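Local coordinates for protein putative cyclohexadienyl dehydrogenase and ADH prephenate dehydrogenase (Rhizobium meliloti, PDB 4WJI) that probably catalyses the oxidative decarboxylation of prephenate to 4-hydroxyphenylpyruvate in tyrosine biosynthesis, and binds NADP and tyrosine, at residues A[10-15]-A[34-39]; A[144-149]-A[173-178]; A[193-198]-A[225-230]. All coordinates share one frame; numbering follows the deposited sequence. Where two conformers were deposited one is given.

Contact 1 (A[10-15]-A[34-39]); sequences IGIGLI and VTTRSE. With NAP (NADP nicotinamide-adenine-dinucleotide phosphate), chain B.
Ile12 N and Thr36 OG1, one from each segment, grip the same ribose hydroxyl of NADP, O3B: the amide gives its hydrogen to O3B at 3.0 Å, and O3B passes its own on to Thr36 OG1 at 2.7 Å. Thr36 OG1, swung anti to the backbone N (chi1 -168°), then donates to the 2'-phosphate atom O2X, which Ser38 holds through both N and OG. Arg37 sends NE straight to O3X (2.8 Å, 172°), while adenine N7A lies over the centre of its guanidinium face. Behind these bonds the parallel strands meet, Gly11 N bonding Thr35 O (2.9 Å) as Ile10 CG1 rests on Thr35 CG2. Ile12 crosses Val34 and Thr36 at about a right angle, CG1 against Val34 CG1 (3.9 Å) and CG2 on Thr36 CB. With an alanine here both branches of Ile12 go, which would probably open a gap beside Val34 and leave the Thr36 side chain less firmly placed. Gly11 and Gly13 open the GxGxxG loop of the Rossmann fold; a CB on Gly13 would clash with NADP O5B, and the amides of Leu14 and Ile15 at the helix start each bind a diphosphate oxygen. The pocket binds NADP, and Arg37 and two hydroxyls closing on the 2'-phosphate, which NAD lacks, probably favour this cofactor.

Contact 2 (A[144-149]-A[173-178]); sequences WCILTP and DEMDPK
The Asp173 carboxylate comes up obliquely to the Trp144 ring, the two planes 24° apart, with OD2 3.3 Å from Trp144 CZ3. Asp173 OD2 has its polar partners elsewhere: Lys215 and Tyr216 of the second subunit bind it, and the same two residues reach Trp144 by cation-pi and edge-to-face contacts. The pair therefore belongs to the dimer interface, where the lysine would probably balance the carboxylate charge. On the same side of the sheet Ile146 and selenomethionine Met175 cross at a slant. Met175 leaves its backbone with CG wedged between N and carbonyl carbon (chi1 67°) and bends again at chi3, which turns CE back along the isoleucine; Met175 CG and Ile146 CG2 are 3.7 Å apart, and Met175 CE sits 3.9 Å from Ile146 CD1. His180 and, across the dimer, Tyr216 of the second subunit pack on both.

Beneath these side chains run two parallel strands, joined by helix 155-167 in a beta-alpha-beta crossover. Three bonds alternate between them: Asp173 N to Cys145 O, Leu147 N to Asp173 O (2.9 Å) and Met175 N to Leu147 O. Leu147 and Glu174 face the other way, toward helix 155-167, where Arg162 takes Glu174 OE2 in a salt bridge and Pro149 stands crosswise to the glutamate chain. Past the last bond the strands part. Thr148 sets CB 3.3 Å from Met175 O and meets the Pro177 ring at the start of helix 177-203, while a water donates to both Pro149 O (2.8 Å) and Met175 O. Asp176, at the N-cap of that helix, turns OD2 to His179 N.

Contact 3 (A[193-198]-A[225-230]); sequences IIAYNI and TRLAAS. With TYR (tyrosine), chain C.
Apolar contact joins Ala195 and Tyr196, neighbours on helix 177-203, to segment 225-230. Ala195 CB meets Leu227 CB at 3.9 Å, methyl against methylene, and the Tyr196 ring passes alongside Ala228 with CD1 3.7 Å from Ala228 CB. The tyrosine CG stands anti to its carbonyl carbon (chi1 -79°), which carries the ring along the turn until the hydroxyl lies beside Ser230.

One water lies between the Tyr196 hydroxyl and the turn. Tyr196 OH gives its hydrogen to this water at 2.6 Å, and the water in turn donates to Ser230 O, though the modelled length of that second leg is too short to be trusted. Within the type I turn from Leu227 to Ser230, one carbonyl does double duty: Leu227 O accepts from Ser230 OG (2.8 Å) and from Ser230 N, both arriving from the same face of its plane, and so fixes the serine within the turn. Ala228 O is taken by Thr279 of the second subunit.

Ionic contacts lie on the ligand side. Arg226, bent at chi3, presents two nitrogens to the carboxylate of the bound tyrosine: NH1 to O (2.9 Å, 172°) and NH2 to OXT (2.9 Å, 175°), an almost straight two-pronged grip. Glu128 also binds NH1, and Asp223 of the second subunit binds NH2, probably orienting the guanidinium. Arg226 and Leu227, in the dimerization domain, are two of the residues lining the tyrosine pocket, beside the subunit interface; an arginine holding the ligand's carboxylate is consistent with a site that also takes prephenate.

Overall arrangement
The contacts follow one another along the chain without overlap, their centres 24 to 26 Å apart. Contacts 1 and 2 lie in the same mixed sheet of the nucleotide-binding domain: contact 1 pairs strands 4-10 and 29-35 at the cofactor, contact 2 pairs strands 144-147 and 171-174 at the far edge. Helix 177-203 starts in contact 2 and runs into the dimerization domain, where it packs in contact 3, on the opposite side of the chain's centre. Contacts 2 and 3 both touch the second subunit. Contact 3 approaches contact 1 to about 8 Å between nearest atoms. The NADP nicotinamide and the bound tyrosine lie against each other between these parts of the chain.

Contact 1 (A[10-15]-A[34-39])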
loop_
_atom_site.group_PDB
_atom_site.type_symbol
_atom_site.label_atom_id
_atom_site.label_comp_id
_atom_site.label_asym_id
_atom_site.label_seq_id
_atom_site.Cartn_x
_atom_site.Cartn_y
_atom_site.Cartn_z
ATOM N N ILE A 10 12.245 22.344 -17.068
ATOM C CA ILE A 10 11.285 22.071 -18.158
ATOM C C ILE A 10 10.309 21.021 -17.643
ATOM O O ILE A 10 10.676 19.850 -17.451
ATOM C CB ILE A 10 11.978 21.539 -19.413
ATOM C CG1 ILE A 10 13.052 22.522 -19.899
ATOM C CG2 ILE A 10 10.915 21.263 -20.503
ATOM C CD1 ILE A 10 13.854 22.097 -21.104
ATOM N N GLY A 11 9.073 21.443 -17.373
ATOM C CA GLY A 11 8.138 20.618 -16.635
ATOM C C GLY A 11 8.120 21.052 -15.167
ATOM O O GLY A 11 9.174 21.195 -14.540
ATOM N N ILE A 12 6.935 21.300 -14.642
ATOM C CA ILE A 12 6.776 21.943 -13.347
ATOM C C ILE A 12 5.596 21.312 -12.597
ATOM O O ILE A 12 4.880 21.971 -11.851
ATOM C CB ILE A 12 6.693 23.498 -13.522
ATOM C CG1 ILE A 12 7.070 24.229 -12.209
ATOM C CG2 ILE A 12 5.389 23.923 -14.143
ATOM C CD1 ILE A 12 8.547 24.148 -11.878
ATOM N N GLY A 13 5.447 19.988 -12.739
ATOM C CA GLY A 13 4.469 19.262 -11.971
ATOM C C GLY A 13 5.012 18.835 -10.599
ATOM O O GLY A 13 5.778 19.564 -9.967
ATOM N N LEU A 14 4.633 17.632 -10.150
ATOM C CA LEU A 14 5.062 17.196 -8.814
ATOM C C LEU A 14 6.576 17.303 -8.653
ATOM O O LEU A 14 7.099 17.886 -7.685
ATOM C CB LEU A 14 4.642 15.773 -8.539
ATOM C CG LEU A 14 5.129 15.243 -7.185
ATOM C CD1 LEU A 14 4.389 15.877 -6.024
ATOM C CD2 LEU A 14 4.939 13.747 -7.125
ATOM N N ILE A 15 7.290 16.662 -9.572
ATOM C CA ILE A 15 8.762 16.585 -9.414
ATOM C C ILE A 15 9.442 17.906 -9.720
ATOM O O ILE A 15 10.249 18.385 -8.932
ATOM C CB ILE A 15 9.348 15.405 -10.228
ATOM C CG1 ILE A 15 8.701 14.076 -9.759
ATOM C CG2 ILE A 15 10.864 15.405 -10.142
ATOM C CD1 ILE A 15 8.954 13.739 -8.325
ATOM N N VAL A 34 11.465 28.830 -15.396
ATOM C CA VAL A 34 10.408 27.805 -15.449
ATOM C C VAL A 34 9.740 27.827 -16.809
ATOM O O VAL A 34 9.325 28.912 -17.315
ATOM C CB VAL A 34 9.350 28.061 -14.369
ATOM C CG1 VAL A 34 8.131 27.171 -14.531
ATOM C CG2 VAL A 34 9.967 27.826 -12.996
ATOM N N THR A 35 9.606 26.631 -17.375
ATOM C CA THR A 35 8.812 26.458 -18.575
ATOM C C THR A 35 7.953 25.221 -18.456
ATOM O O THR A 35 8.329 24.250 -17.779
ATOM C CB THR A 35 9.665 26.431 -19.845
ATOM O OG1 THR A 35 8.858 26.524 -21.021
ATOM C CG2 THR A 35 10.536 25.249 -19.912
ATOM N N THR A 36 6.793 25.271 -19.100
ATOM C CA THR A 36 5.893 24.137 -19.190
ATOM C C THR A 36 5.053 24.351 -20.448
ATOM O O THR A 36 4.990 25.498 -20.960
ATOM C CB THR A 36 5.012 24.060 -17.916
ATOM O OG1 THR A 36 4.310 22.806 -17.850
ATOM C CG2 THR A 36 4.026 25.229 -17.768
ATOM N N ARG A 37 4.387 23.300 -20.926
ATOM C CA ARG A 37 3.767 23.472 -22.229
ATOM C C ARG A 37 2.513 24.328 -22.188
ATOM O O ARG A 37 2.286 25.085 -23.118
ATOM C CB ARG A 37 3.500 22.187 -22.951
ATOM C CG ARG A 37 2.721 21.220 -22.166
ATOM C CD ARG A 37 2.147 20.148 -23.075
ATOM N NE ARG A 37 1.309 19.329 -22.227
ATOM C CZ ARG A 37 0.689 18.233 -22.604
ATOM N NH1 ARG A 37 0.862 17.754 -23.831
ATOM N NH2 ARG A 37 -0.070 17.595 -21.727
ATOM N N SER A 38 1.730 24.268 -21.105
ATOM C CA SER A 38 0.479 25.002 -21.095
ATOM C C SER A 38 0.496 26.341 -20.370
ATOM O O SER A 38 1.192 26.524 -19.358
ATOM C CB SER A 38 -0.603 24.114 -20.518
ATOM O OG SER A 38 -0.570 24.037 -19.115
ATOM N N GLU A 39 -0.333 27.276 -20.872
ATOM C CA GLU A 39 -0.462 28.587 -20.231
ATOM C C GLU A 39 -1.028 28.409 -18.809
ATOM O O GLU A 39 -0.605 29.095 -17.863
ATOM C CB GLU A 39 -1.302 29.586 -21.069
ATOM C CG GLU A 39 -0.829 29.699 -22.534
ATOM C CD GLU A 39 -1.468 30.822 -23.373
ATOM O OE1 GLU A 39 -1.831 30.556 -24.562
ATOM O OE2 GLU A 39 -1.564 31.973 -22.879
HETATM P PA NAP B . 3.163 15.827 -13.452
HETATM O O1A NAP B . 2.975 16.336 -12.074
HETATM O O2A NAP B . 2.022 15.295 -14.251
HETATM O O5B NAP B . 3.827 17.005 -14.318
HETATM C C5B NAP B . 3.937 16.878 -15.730
HETATM C C4B NAP B . 4.712 18.037 -16.354
HETATM O O4B NAP B . 5.034 17.681 -17.694
HETATM C C3B NAP B . 3.885 19.304 -16.470
HETATM O O3B NAP B . 4.717 20.452 -16.506
HETATM C C2B NAP B . 3.257 19.175 -17.833
HETATM O O2B NAP B . 2.979 20.421 -18.409
HETATM C C1B NAP B . 4.367 18.527 -18.613
HETATM N N9A NAP B . 3.989 17.751 -19.826
HETATM C C8A NAP B . 3.090 16.786 -19.928
HETATM N N7A NAP B . 3.022 16.244 -21.117
HETATM C C5A NAP B . 3.950 16.919 -21.853
HETATM C C6A NAP B . 4.356 16.825 -23.199
HETATM N N6A NAP B . 3.797 15.931 -24.036
HETATM N N1A NAP B . 5.322 17.629 -23.594
HETATM C C2A NAP B . 5.857 18.488 -22.743
HETATM N N3A NAP B . 5.537 18.660 -21.474
HETATM C C4A NAP B . 4.567 17.857 -21.058
HETATM O O3 NAP B . 4.342 14.743 -13.496
HETATM P PN NAP B . 5.532 14.367 -12.500
HETATM O O1N NAP B . 4.947 13.486 -11.515
HETATM O O2N NAP B . 6.258 15.562 -12.074
HETATM O O5D NAP B . 6.454 13.437 -13.443
HETATM C C5D NAP B . 7.438 13.968 -14.295
HETATM C C4D NAP B . 8.501 12.900 -14.538
HETATM O O4D NAP B . 8.988 12.464 -13.286
HETATM C C3D NAP B . 7.979 11.671 -15.220
HETATM O O3D NAP B . 8.923 11.215 -16.174
HETATM C C2D NAP B . 7.807 10.660 -14.111
HETATM O O2D NAP B . 7.957 9.357 -14.614
HETATM C C1D NAP B . 8.984 11.059 -13.222
HETATM N N1N NAP B . 8.829 10.766 -11.788
HETATM C C2N NAP B . 7.632 10.839 -11.201
HETATM C C3N NAP B . 7.481 10.564 -9.863
HETATM C C7N NAP B . 6.153 10.598 -9.143
HETATM O O7N NAP B . 6.050 10.030 -8.089
HETATM N N7N NAP B . 5.167 11.258 -9.708
HETATM C C4N NAP B . 8.599 10.226 -9.146
HETATM C C5N NAP B . 9.815 10.187 -9.775
HETATM C C6N NAP B . 9.923 10.430 -11.117
HETATM P P2B NAP B . 1.477 20.985 -18.521
HETATM O O1X NAP B . 0.839 20.766 -17.189
HETATM O O2X NAP B . 1.681 22.436 -18.850
HETATM O O3X NAP B . 0.732 20.223 -19.601
#

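Contact 2 (A[144-149]-A[173-178])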
loop_
_atom_site.group_PDB
_atom_site.type_symbol
_atom_site.label_atom_id
_atom_site.label_comp_id
_atom_site.label_asym_id
_atom_site.label_seq_id
_atom_site.Cartn_x
_atom_site.Cartn_y
_atom_site.Cartn_z
ATOM N N TRP A 144 16.722 7.992 -2.035
ATOM C CA TRP A 144 17.750 7.714 -2.995
ATOM C C TRP A 144 17.449 8.394 -4.329
ATOM O O TRP A 144 16.272 8.648 -4.665
ATOM C CB TRP A 144 17.886 6.173 -3.245
ATOM C CG TRP A 144 18.577 5.505 -2.128
ATOM C CD1 TRP A 144 17.989 4.966 -1.006
ATOM C CD2 TRP A 144 19.951 5.322 -1.989
ATOM N NE1 TRP A 144 18.948 4.479 -0.160
ATOM C CE2 TRP A 144 20.169 4.707 -0.738
ATOM C CE3 TRP A 144 21.053 5.671 -2.775
ATOM C CZ2 TRP A 144 21.433 4.405 -0.274
ATOM C CZ3 TRP A 144 22.307 5.370 -2.295
ATOM C CH2 TRP A 144 22.482 4.741 -1.060
ATOM N N CYS A 145 18.527 8.708 -5.058
ATOM C CA CYS A 145 18.450 9.160 -6.453
ATOM C C CYS A 145 19.481 8.359 -7.243
ATOM O O CYS A 145 20.603 8.132 -6.762
ATOM C CB CYS A 145 18.714 10.648 -6.560
ATOM S SG CYS A 145 18.631 11.195 -8.275
ATOM N N ILE A 146 19.070 7.875 -8.411
ATOM C CA ILE A 146 19.939 7.068 -9.258
ATOM C C ILE A 146 20.323 7.879 -10.488
ATOM O O ILE A 146 19.465 8.378 -11.219
ATOM C CB ILE A 146 19.255 5.737 -9.689
ATOM C CG1 ILE A 146 18.849 4.879 -8.474
ATOM C CG2 ILE A 146 20.139 4.956 -10.639
ATOM C CD1 ILE A 146 17.925 3.733 -8.804
ATOM N N LEU A 147 21.618 8.000 -10.708
ATOM C CA LEU A 147 22.153 8.561 -11.958
ATOM C C LEU A 147 22.617 7.471 -12.885
ATOM O O LEU A 147 23.162 6.459 -12.433
ATOM C CB LEU A 147 23.305 9.513 -11.662
ATOM C CG LEU A 147 23.071 10.658 -10.683
ATOM C CD1 LEU A 147 24.323 11.529 -10.496
ATOM C CD2 LEU A 147 21.866 11.477 -11.111
ATOM N N THR A 148 22.419 7.674 -14.194
ATOM C CA THR A 148 22.802 6.620 -15.160
ATOM C C THR A 148 23.638 7.256 -16.326
ATOM O O THR A 148 23.213 7.264 -17.480
ATOM C CB THR A 148 21.582 5.806 -15.685
ATOM O OG1 THR A 148 20.746 6.641 -16.497
ATOM C CG2 THR A 148 20.761 5.270 -14.579
ATOM N N PRO A 149 24.823 7.847 -16.006
ATOM C CA PRO A 149 25.616 8.483 -17.075
ATOM C C PRO A 149 26.120 7.478 -18.099
ATOM O O PRO A 149 26.674 6.466 -17.724
ATOM C CB PRO A 149 26.808 9.083 -16.340
ATOM C CG PRO A 149 26.778 8.562 -14.976
ATOM C CD PRO A 149 25.514 7.849 -14.707
ATOM N N ASP A 173 23.301 6.963 -6.065
ATOM C CA ASP A 173 23.956 5.792 -6.624
ATOM C C ASP A 173 24.038 5.960 -8.130
ATOM O O ASP A 173 23.196 6.564 -8.718
ATOM C CB ASP A 173 23.125 4.531 -6.406
ATOM C CG ASP A 173 23.442 3.814 -5.145
ATOM O OD1 ASP A 173 24.535 3.963 -4.640
ATOM O OD2 ASP A 173 22.557 3.078 -4.633
ATOM N N GLU A 174 25.051 5.392 -8.740
ATOM C CA GLU A 174 25.189 5.363 -10.192
ATOM C C GLU A 174 25.053 3.944 -10.691
ATOM O O GLU A 174 25.577 3.035 -10.069
ATOM C CB GLU A 174 26.560 5.896 -10.603
ATOM C CG GLU A 174 26.836 7.287 -10.081
ATOM C CD GLU A 174 28.228 7.811 -10.415
ATOM O OE1 GLU A 174 28.782 7.482 -11.489
ATOM O OE2 GLU A 174 28.729 8.593 -9.597
HETATM N N MSE A 175 24.375 3.765 -11.806
HETATM C CA MSE A 175 24.287 2.460 -12.438
HETATM C C MSE A 175 24.064 2.556 -13.915
HETATM O O MSE A 175 23.765 3.591 -14.442
HETATM C CB MSE A 175 23.267 1.512 -11.793
HETATM C CG MSE A 175 21.856 2.019 -11.993
HETATM SE SE MSE A 175 20.544 1.009 -10.876
HETATM C CE MSE A 175 21.127 1.570 -9.119
ATOM N N ASP A 176 24.222 1.425 -14.582
ATOM C CA ASP A 176 23.940 1.312 -16.002
ATOM C C ASP A 176 22.427 1.454 -16.245
ATOM O O ASP A 176 21.627 0.985 -15.451
ATOM C CB ASP A 176 24.499 -0.046 -16.518
ATOM C CG ASP A 176 23.698 -0.673 -17.681
ATOM O OD1 ASP A 176 23.866 -0.294 -18.876
ATOM O OD2 ASP A 176 22.931 -1.613 -17.406
ATOM N N PRO A 177 22.045 2.058 -17.394
ATOM C CA PRO A 177 20.589 2.220 -17.622
ATOM C C PRO A 177 19.789 0.928 -17.721
ATOM O O PRO A 177 18.633 0.910 -17.267
ATOM C CB PRO A 177 20.497 2.954 -18.959
ATOM C CG PRO A 177 21.805 3.545 -19.208
ATOM C CD PRO A 177 22.834 2.761 -18.446
ATOM N N LYS A 178 20.328 -0.129 -18.344
ATOM C CA LYS A 178 19.582 -1.380 -18.422
ATOM C C LYS A 178 19.373 -1.982 -17.053
ATOM O O LYS A 178 18.299 -2.527 -16.784
ATOM C CB LYS A 178 20.246 -2.389 -19.362
ATOM C CG LYS A 178 20.115 -1.955 -20.818
ATOM C CD LYS A 178 20.266 -3.096 -21.809
ATOM C CE LYS A 178 19.956 -2.632 -23.234
ATOM N NZ LYS A 178 20.732 -1.435 -23.670
HETATM O O HOH W 1 26.088 4.392 -15.906
#

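Contact 3 (A[193-198]-A[225-230])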
loop_
_atom_site.group_PDB
_atom_site.type_symbol
_atom_site.label_atom_id
_atom_site.label_comp_id
_atom_site.label_asym_id
_atom_site.label_seq_id
_atom_site.Cartn_x
_atom_site.Cartn_y
_atom_site.Cartn_z
ATOM N N ILE A 193 1.465 -1.562 -11.646
ATOM C CA ILE A 193 0.645 -2.338 -12.569
ATOM C C ILE A 193 -0.323 -3.275 -11.822
ATOM O O ILE A 193 -1.501 -3.315 -12.166
ATOM C CB ILE A 193 1.531 -3.134 -13.526
ATOM C CG1 ILE A 193 2.189 -2.158 -14.511
ATOM C CG2 ILE A 193 0.762 -4.244 -14.246
ATOM C CD1 ILE A 193 3.411 -2.737 -15.231
ATOM N N ILE A 194 0.203 -3.941 -10.786
ATOM C CA ILE A 194 -0.599 -4.842 -9.998
ATOM C C ILE A 194 -1.676 -4.084 -9.213
ATOM O O ILE A 194 -2.801 -4.568 -9.091
ATOM C CB ILE A 194 0.319 -5.702 -9.072
ATOM C CG1 ILE A 194 1.254 -6.620 -9.877
ATOM C CG2 ILE A 194 -0.474 -6.563 -8.165
ATOM C CD1 ILE A 194 0.619 -7.508 -10.900
ATOM N N ALA A 195 -1.326 -2.900 -8.675
ATOM C CA ALA A 195 -2.332 -2.078 -8.002
ATOM C C ALA A 195 -3.442 -1.644 -8.967
ATOM O O ALA A 195 -4.619 -1.747 -8.652
ATOM C CB ALA A 195 -1.693 -0.855 -7.374
ATOM N N TYR A 196 -3.071 -1.173 -10.157
ATOM C CA TYR A 196 -4.108 -0.820 -11.160
ATOM C C TYR A 196 -4.992 -2.043 -11.453
ATOM O O TYR A 196 -6.223 -1.921 -11.600
ATOM C CB TYR A 196 -3.462 -0.338 -12.458
ATOM C CG TYR A 196 -2.982 1.099 -12.421
ATOM C CD1 TYR A 196 -3.889 2.143 -12.274
ATOM C CD2 TYR A 196 -1.620 1.435 -12.632
ATOM C CE1 TYR A 196 -3.473 3.459 -12.272
ATOM C CE2 TYR A 196 -1.213 2.763 -12.661
ATOM C CZ TYR A 196 -2.128 3.772 -12.498
ATOM O OH TYR A 196 -1.681 5.100 -12.564
ATOM N N ASN A 197 -4.370 -3.214 -11.537
ATOM C CA ASN A 197 -5.116 -4.401 -11.912
ATOM C C ASN A 197 -6.106 -4.794 -10.830
ATOM O O ASN A 197 -7.275 -5.087 -11.137
ATOM C CB ASN A 197 -4.216 -5.576 -12.243
ATOM C CG ASN A 197 -4.989 -6.657 -12.970
ATOM O OD1 ASN A 197 -5.450 -6.434 -14.108
ATOM N ND2 ASN A 197 -5.162 -7.797 -12.347
ATOM N N ILE A 198 -5.692 -4.781 -9.566
ATOM C CA ILE A 198 -6.631 -5.183 -8.525
ATOM C C ILE A 198 -7.774 -4.182 -8.366
ATOM O O ILE A 198 -8.901 -4.589 -8.128
ATOM C CB ILE A 198 -5.944 -5.567 -7.244
ATOM C CG1 ILE A 198 -6.928 -6.329 -6.338
ATOM C CG2 ILE A 198 -5.395 -4.389 -6.559
ATOM C CD1 ILE A 198 -6.263 -6.968 -5.148
ATOM N N THR A 225 -5.357 1.360 -3.801
ATOM C CA THR A 225 -6.061 2.487 -4.443
ATOM C C THR A 225 -5.188 3.751 -4.501
ATOM O O THR A 225 -5.369 4.558 -5.412
ATOM C CB THR A 225 -7.431 2.843 -3.794
ATOM O OG1 THR A 225 -7.237 3.385 -2.466
ATOM C CG2 THR A 225 -8.359 1.631 -3.794
ATOM N N ARG A 226 -4.311 3.961 -3.518
ATOM C CA ARG A 226 -3.444 5.144 -3.521
ATOM C C ARG A 226 -2.552 5.105 -4.791
ATOM O O ARG A 226 -2.459 6.092 -5.527
ATOM C CB ARG A 226 -2.594 5.250 -2.261
ATOM C CG ARG A 226 -1.909 6.627 -2.174
ATOM C CD ARG A 226 -0.926 6.672 -1.016
ATOM N NE ARG A 226 0.240 5.821 -1.239
ATOM C CZ ARG A 226 1.275 6.127 -2.021
ATOM N NH1 ARG A 226 1.323 7.308 -2.632
ATOM N NH2 ARG A 226 2.232 5.221 -2.214
ATOM N N LEU A 227 -1.899 3.987 -5.033
ATOM C CA LEU A 227 -1.029 3.895 -6.211
ATOM C C LEU A 227 -1.845 4.039 -7.487
ATOM O O LEU A 227 -1.411 4.686 -8.455
ATOM C CB LEU A 227 -0.235 2.596 -6.185
ATOM C CG LEU A 227 0.728 2.512 -5.004
ATOM C CD1 LEU A 227 1.366 1.142 -4.958
ATOM C CD2 LEU A 227 1.776 3.619 -5.091
ATOM N N ALA A 228 -3.014 3.410 -7.504
ATOM C CA ALA A 228 -3.893 3.445 -8.710
ATOM C C ALA A 228 -4.628 4.770 -8.911
ATOM O O ALA A 228 -5.485 4.889 -9.794
ATOM C CB ALA A 228 -4.868 2.283 -8.673
ATOM N N ALA A 229 -4.306 5.761 -8.086
ATOM C CA ALA A 229 -4.763 7.141 -8.295
ATOM C C ALA A 229 -3.750 8.076 -8.960
ATOM O O ALA A 229 -4.037 9.282 -9.154
ATOM C CB ALA A 229 -5.189 7.744 -6.985
ATOM N N SER A 230 -2.604 7.508 -9.296
ATOM C CA SER A 230 -1.522 8.244 -9.898
ATOM C C SER A 230 -1.914 8.732 -11.315
ATOM O O SER A 230 -2.991 8.442 -11.821
ATOM C CB SER A 230 -0.271 7.358 -9.927
ATOM O OG SER A 230 0.139 6.982 -8.628
HETATM N N TYR C . 4.574 8.000 -6.809
HETATM C CA TYR C . 5.013 6.838 -5.991
HETATM C C TYR C . 4.302 6.858 -4.665
HETATM O O TYR C . 3.477 7.747 -4.472
HETATM C CB TYR C . 6.534 6.847 -5.788
HETATM C CG TYR C . 7.356 6.813 -7.071
HETATM C CD1 TYR C . 6.816 6.431 -8.299
HETATM C CD2 TYR C . 8.676 7.180 -7.040
HETATM C CE1 TYR C . 7.585 6.417 -9.451
HETATM C CE2 TYR C . 9.473 7.144 -8.157
HETATM C CZ TYR C . 8.941 6.788 -9.368
HETATM O OH TYR C . 9.701 6.810 -10.509
HETATM O OXT TYR C . 4.587 5.974 -3.822
HETATM O O HOH W 2 -3.779 6.504 -13.067
#